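Local atomic coordinates of acetyltransferase PA1377 (Pseudomonas aeruginosa, PDB entry 2VI7), a protein that is a putative GNAT-family acetyltransferase, which probably transfers the acetyl group of acetyl-CoA to an amine whose identity is not established. Residues Asp68-Ala73 with Val95-Lys100; Ile89-Ala94 with Thr126-Asn131. All coordinates share one frame; numbering follows the deposited sequence.

Contact 1 (Asp68-Ala73 with Val95-Lys100); sequences DVIGSA and VAWQGK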
loop_
_atom_site.group_PDB
_atom_site.type_symbol
_atom_site.label_atom_id
_atom_site.label_comp_id
_atom_site.label_asym_id
_atom_site.label_seq_id
_atom_site.Cartn_x
_atom_site.Cartn_y
_atom_site.Cartn_z
ATOM N N ASP A 68 -15.905 -26.519 6.117
ATOM C CA ASP A 68 -15.776 -25.352 6.992
ATOM C C ASP A 68 -14.536 -24.535 6.620
ATOM O O ASP A 68 -13.446 -25.093 6.461
ATOM C CB ASP A 68 -15.655 -25.769 8.468
ATOM C CG ASP A 68 -16.923 -26.435 9.012
ATOM O OD1 ASP A 68 -18.022 -25.847 8.880
ATOM O OD2 ASP A 68 -16.807 -27.546 9.585
ATOM N N VAL A 69 -14.699 -23.219 6.485
ATOM C CA VAL A 69 -13.573 -22.350 6.153
ATOM C C VAL A 69 -12.668 -22.224 7.374
ATOM O O VAL A 69 -13.028 -21.560 8.347
ATOM C CB VAL A 69 -14.044 -20.940 5.739
ATOM C CG1 VAL A 69 -12.853 -20.000 5.638
ATOM C CG2 VAL A 69 -14.773 -21.004 4.403
ATOM N N ILE A 70 -11.499 -22.858 7.321
ATOM C CA ILE A 70 -10.558 -22.825 8.432
ATOM C C ILE A 70 -9.351 -21.941 8.150
ATOM O O ILE A 70 -8.433 -21.844 8.975
ATOM C CB ILE A 70 -10.044 -24.238 8.767
ATOM C CG1 ILE A 70 -9.345 -24.835 7.543
ATOM C CG2 ILE A 70 -11.199 -25.119 9.208
ATOM C CD1 ILE A 70 -8.716 -26.192 7.782
ATOM N N GLY A 71 -9.346 -21.302 6.987
ATOM C CA GLY A 71 -8.228 -20.449 6.641
ATOM C C GLY A 71 -8.400 -19.707 5.337
ATOM O O GLY A 71 -9.221 -20.069 4.502
ATOM N N SER A 72 -7.609 -18.662 5.154
ATOM C CA SER A 72 -7.704 -17.876 3.942
ATOM C C SER A 72 -6.449 -17.051 3.707
ATOM O O SER A 72 -5.695 -16.774 4.641
ATOM C CB SER A 72 -8.916 -16.961 4.032
ATOM O OG SER A 72 -9.061 -16.227 2.841
ATOM N N ALA A 73 -6.227 -16.671 2.452
ATOM C CA ALA A 73 -5.070 -15.865 2.058
ATOM C C ALA A 73 -5.314 -15.345 0.646
ATOM O O ALA A 73 -6.014 -15.976 -0.137
ATOM C CB ALA A 73 -3.793 -16.704 2.104
ATOM N N VAL A 95 -5.256 -17.912 9.627
ATOM C CA VAL A 95 -5.567 -19.290 9.990
ATOM C C VAL A 95 -6.199 -19.517 11.364
ATOM O O VAL A 95 -5.780 -18.931 12.371
ATOM C CB VAL A 95 -4.295 -20.161 9.887
ATOM C CG1 VAL A 95 -4.632 -21.619 10.130
ATOM C CG2 VAL A 95 -3.673 -19.995 8.521
ATOM N N ALA A 96 -7.203 -20.397 11.376
ATOM C CA ALA A 96 -7.919 -20.768 12.594
ATOM C C ALA A 96 -7.017 -21.684 13.413
ATOM O O ALA A 96 -6.734 -21.412 14.586
ATOM C CB ALA A 96 -9.214 -21.496 12.248
ATOM N N TRP A 97 -6.563 -22.762 12.773
ATOM C CA TRP A 97 -5.684 -23.745 13.410
ATOM C C TRP A 97 -4.209 -23.404 13.204
ATOM O O TRP A 97 -3.673 -23.534 12.097
ATOM C CB TRP A 97 -5.942 -25.147 12.851
ATOM C CG TRP A 97 -7.375 -25.544 12.863
ATOM C CD1 TRP A 97 -8.374 -25.000 13.630
ATOM C CD2 TRP A 97 -7.972 -26.602 12.111
ATOM N NE1 TRP A 97 -9.559 -25.658 13.401
ATOM C CE2 TRP A 97 -9.345 -26.648 12.475
ATOM C CE3 TRP A 97 -7.484 -27.524 11.167
ATOM C CZ2 TRP A 97 -10.239 -27.580 11.927
ATOM C CZ3 TRP A 97 -8.370 -28.454 10.620
ATOM C CH2 TRP A 97 -9.737 -28.473 11.006
ATOM N N GLN A 98 -3.557 -22.965 14.274
ATOM C CA GLN A 98 -2.148 -22.632 14.192
ATOM C C GLN A 98 -1.404 -23.949 14.449
ATOM O O GLN A 98 -1.786 -24.719 15.344
ATOM C CB GLN A 98 -1.806 -21.576 15.250
ATOM C CG GLN A 98 -2.481 -20.222 15.014
ATOM C CD GLN A 98 -1.644 -19.277 14.166
ATOM N N GLY A 99 -0.383 -24.227 13.640
ATOM C CA GLY A 99 0.382 -25.451 13.813
ATOM C C GLY A 99 -0.121 -26.654 13.033
ATOM O O GLY A 99 0.626 -27.614 12.833
ATOM N N LYS A 100 -1.374 -26.601 12.583
ATOM C CA LYS A 100 -1.971 -27.698 11.827
ATOM C C LYS A 100 -1.649 -27.710 10.314
ATOM O O LYS A 100 -2.232 -28.490 9.557
ATOM C CB LYS A 100 -3.493 -27.693 12.027
#
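Val-95 lies across from Gly-71 as an antiparallel, non-hydrogen-bonded pair, the two CA atoms 4.4 Å apart; with it the strand 86-95 ends. Its neighbour Ala-96 already belongs to the loop, yet its backbone N still reaches back to strand 68-77, giving a nearly straight hydrogen bond to Ile-70 O (3.1 Å, 167° at the hydrogen). The methyl of Ala-96 also leans on that carbonyl, CB to Ile-70 O being 3.4 Å. Trp-97 then brings its indole over the Ile-70 side chain. Ile-70 holds CG1 between its backbone N and carbonyl carbon (chi1 60°) and runs extended from there, which carries CD1 over the six-membered ring of Trp-97, 4.0 Å from its centroid, in a CH-pi contact. Ile-70 CG2 touches the benzo rim at Trp-97 CZ2, 3.8 Å away. His-65 meets the same indole at a steep angle. The chain then enters the glycine-rich loop before helix 102-117, which by analogy with other GNAT enzymes probably binds the CoA pyrophosphate. One backbone bond and an aliphatic-on-indole contact thus help hold the start of this loop against strand 68-77, and neither involves a formally charged group.

Contact 2 (Ile89-Ala94 with Thr126-Asn131); sequences IGMGVA and TVYTDN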
loop_
_atom_site.group_PDB
_atom_site.type_symbol
_atom_site.label_atom_id
_atom_site.label_comp_id
_atom_site.label_asym_id
_atom_site.label_seq_id
_atom_site.Cartn_x
_atom_site.Cartn_y
_atom_site.Cartn_z
ATOM N N ILE A 89 0.439 -10.028 -0.444
ATOM C CA ILE A 89 -0.430 -10.963 0.252
ATOM C C ILE A 89 -0.844 -10.322 1.588
ATOM O O ILE A 89 -1.244 -11.012 2.518
ATOM C CB ILE A 89 0.250 -12.350 0.504
ATOM C CG1 ILE A 89 1.445 -12.204 1.445
ATOM C CG2 ILE A 89 0.679 -12.968 -0.823
ATOM C CD1 ILE A 89 2.028 -13.530 1.897
ATOM N N GLY A 90 -0.742 -8.993 1.656
ATOM C CA GLY A 90 -1.120 -8.239 2.842
ATOM C C GLY A 90 -0.472 -8.677 4.138
ATOM O O GLY A 90 0.743 -8.832 4.196
ATOM N N MET A 91 -1.277 -8.853 5.185
ATOM C CA MET A 91 -0.772 -9.287 6.493
ATOM C C MET A 91 -0.546 -10.795 6.450
ATOM O O MET A 91 -0.236 -11.443 7.457
ATOM C CB MET A 91 -1.766 -8.935 7.601
ATOM C CG MET A 91 -1.842 -7.459 7.949
ATOM S SD MET A 91 -0.444 -6.855 8.920
ATOM C CE MET A 91 -0.199 -8.176 10.091
ATOM N N GLY A 92 -0.720 -11.343 5.254
ATOM C CA GLY A 92 -0.504 -12.757 5.042
ATOM C C GLY A 92 -1.658 -13.722 5.216
ATOM O O GLY A 92 -2.810 -13.461 4.869
ATOM N N VAL A 93 -1.299 -14.862 5.784
ATOM C CA VAL A 93 -2.177 -15.989 6.018
ATOM C C VAL A 93 -3.063 -15.855 7.281
ATOM O O VAL A 93 -2.565 -15.590 8.380
ATOM C CB VAL A 93 -1.267 -17.258 6.058
ATOM C CG1 VAL A 93 -1.257 -17.884 7.409
ATOM C CG2 VAL A 93 -1.679 -18.239 5.019
ATOM N N ALA A 94 -4.378 -16.016 7.112
ATOM C CA ALA A 94 -5.350 -15.934 8.213
ATOM C C ALA A 94 -5.785 -17.355 8.539
ATOM O O ALA A 94 -6.603 -17.931 7.821
ATOM C CB ALA A 94 -6.549 -15.114 7.792
ATOM N N THR A 126 3.371 -8.096 5.293
ATOM C CA THR A 126 3.723 -7.433 6.543
ATOM C C THR A 126 3.247 -8.422 7.585
ATOM O O THR A 126 2.288 -9.145 7.358
ATOM C CB THR A 126 2.990 -6.070 6.743
ATOM O OG1 THR A 126 1.574 -6.269 6.676
ATOM C CG2 THR A 126 3.427 -5.052 5.700
ATOM N N VAL A 127 3.938 -8.475 8.710
ATOM C CA VAL A 127 3.578 -9.393 9.780
ATOM C C VAL A 127 3.959 -8.732 11.105
ATOM O O VAL A 127 4.971 -8.034 11.204
ATOM C CB VAL A 127 4.309 -10.784 9.594
ATOM C CG1 VAL A 127 5.780 -10.592 9.389
ATOM C CG2 VAL A 127 4.154 -11.641 10.804
ATOM N N TYR A 128 3.133 -8.919 12.125
ATOM C CA TYR A 128 3.417 -8.329 13.430
ATOM C C TYR A 128 4.737 -8.847 13.976
ATOM O O TYR A 128 4.975 -10.046 13.964
ATOM C CB TYR A 128 2.267 -8.644 14.370
ATOM C CG TYR A 128 1.003 -7.920 13.956
ATOM C CD1 TYR A 128 -0.196 -8.601 13.767
ATOM C CD2 TYR A 128 1.014 -6.538 13.729
ATOM C CE1 TYR A 128 -1.358 -7.925 13.361
ATOM C CE2 TYR A 128 -0.139 -5.857 13.319
ATOM C CZ TYR A 128 -1.320 -6.557 13.139
ATOM O OH TYR A 128 -2.464 -5.897 12.737
ATOM N N THR A 129 5.591 -7.944 14.456
ATOM C CA THR A 129 6.916 -8.317 14.963
ATOM C C THR A 129 6.987 -9.402 16.034
ATOM O O THR A 129 8.024 -10.057 16.182
ATOM C CB THR A 129 7.693 -7.099 15.510
ATOM O OG1 THR A 129 6.972 -6.520 16.601
ATOM C CG2 THR A 129 7.902 -6.073 14.431
ATOM N N ASP A 130 5.903 -9.612 16.772
ATOM C CA ASP A 130 5.906 -10.624 17.827
ATOM C C ASP A 130 5.181 -11.917 17.453
ATOM O O ASP A 130 4.977 -12.785 18.306
ATOM C CB ASP A 130 5.306 -10.034 19.109
ATOM C CG ASP A 130 3.820 -9.718 18.980
ATOM O OD1 ASP A 130 3.282 -9.782 17.852
ATOM O OD2 ASP A 130 3.187 -9.398 20.016
ATOM N N ASN A 131 4.790 -12.050 16.183
ATOM C CA ASN A 131 4.102 -13.257 15.711
ATOM C C ASN A 131 5.157 -14.221 15.168
ATOM O O ASN A 131 5.398 -14.277 13.966
ATOM C CB ASN A 131 3.100 -12.901 14.609
ATOM C CG ASN A 131 2.170 -14.059 14.258
ATOM O OD1 ASN A 131 2.349 -15.190 14.717
ATOM N ND2 ASN A 131 1.169 -13.777 13.428
#
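The beta-alpha-beta unit of the GNAT fold, strand 86-95, helix 102-117 and strand 122-128, is where this contact belongs: here the two parallel strands part, at the break in the first. Thr-126 N gives a hydrogen bond to Gly-90 O (2.9 Å, 152° at the hydrogen), and beyond it no backbone bond joins the two segments. A type II' turn from Ile-89 to Gly-92, closed by Gly-92 N to Ile-89 O at 2.8 Å, swings the first chain aside, and by Val-93 and Tyr-128 the CA atoms are 12.0 Å apart. At the fork Met-91 CA still lies 3.2 Å from Thr-126 O, a CA-H...O contact. The Met-91 side chain spans the widening gap. Bent at both chi2 (-75°) and chi3 (-42°), it passes SD within 3.1 Å of Thr-126 OG1 and crosses Tyr-128 at about a right angle, a Met-aromatic contact with the sulfur standing farther above the ring than the methyl. The phenol is tethered at its far end, OH bonding to Val-34 O, and Arg-155 makes a cation-pi contact with it. Met-91 CE sits over the ring face, 3.6 Å from the centroid and nearest to Tyr-128 CE1.

In the fold
Strand 86-95 carries both contacts, whose centres lie 14 Å apart: contact 1 grips its end and the loop after it, contact 2 the turn that interrupts it. The two meet directly where Ala-94 N comes 2.9 Å from Ser-72 O, probably a hydrogen bond; on that side strand 86-95 stays paired with 68-77, while on the other it parts from strand 122-128. In GNAT enzymes acetyl-CoA enters the corresponding split, and the loop of contact 1 would probably lie at its pyrophosphate. Bound small molecules, probably from the crystallisation liquor, are consistent with a pocket here: a sulfate and an azide each lie about 5 Å from the Val-95 side chain, and a glycerol about 3 Å from that of Met-91.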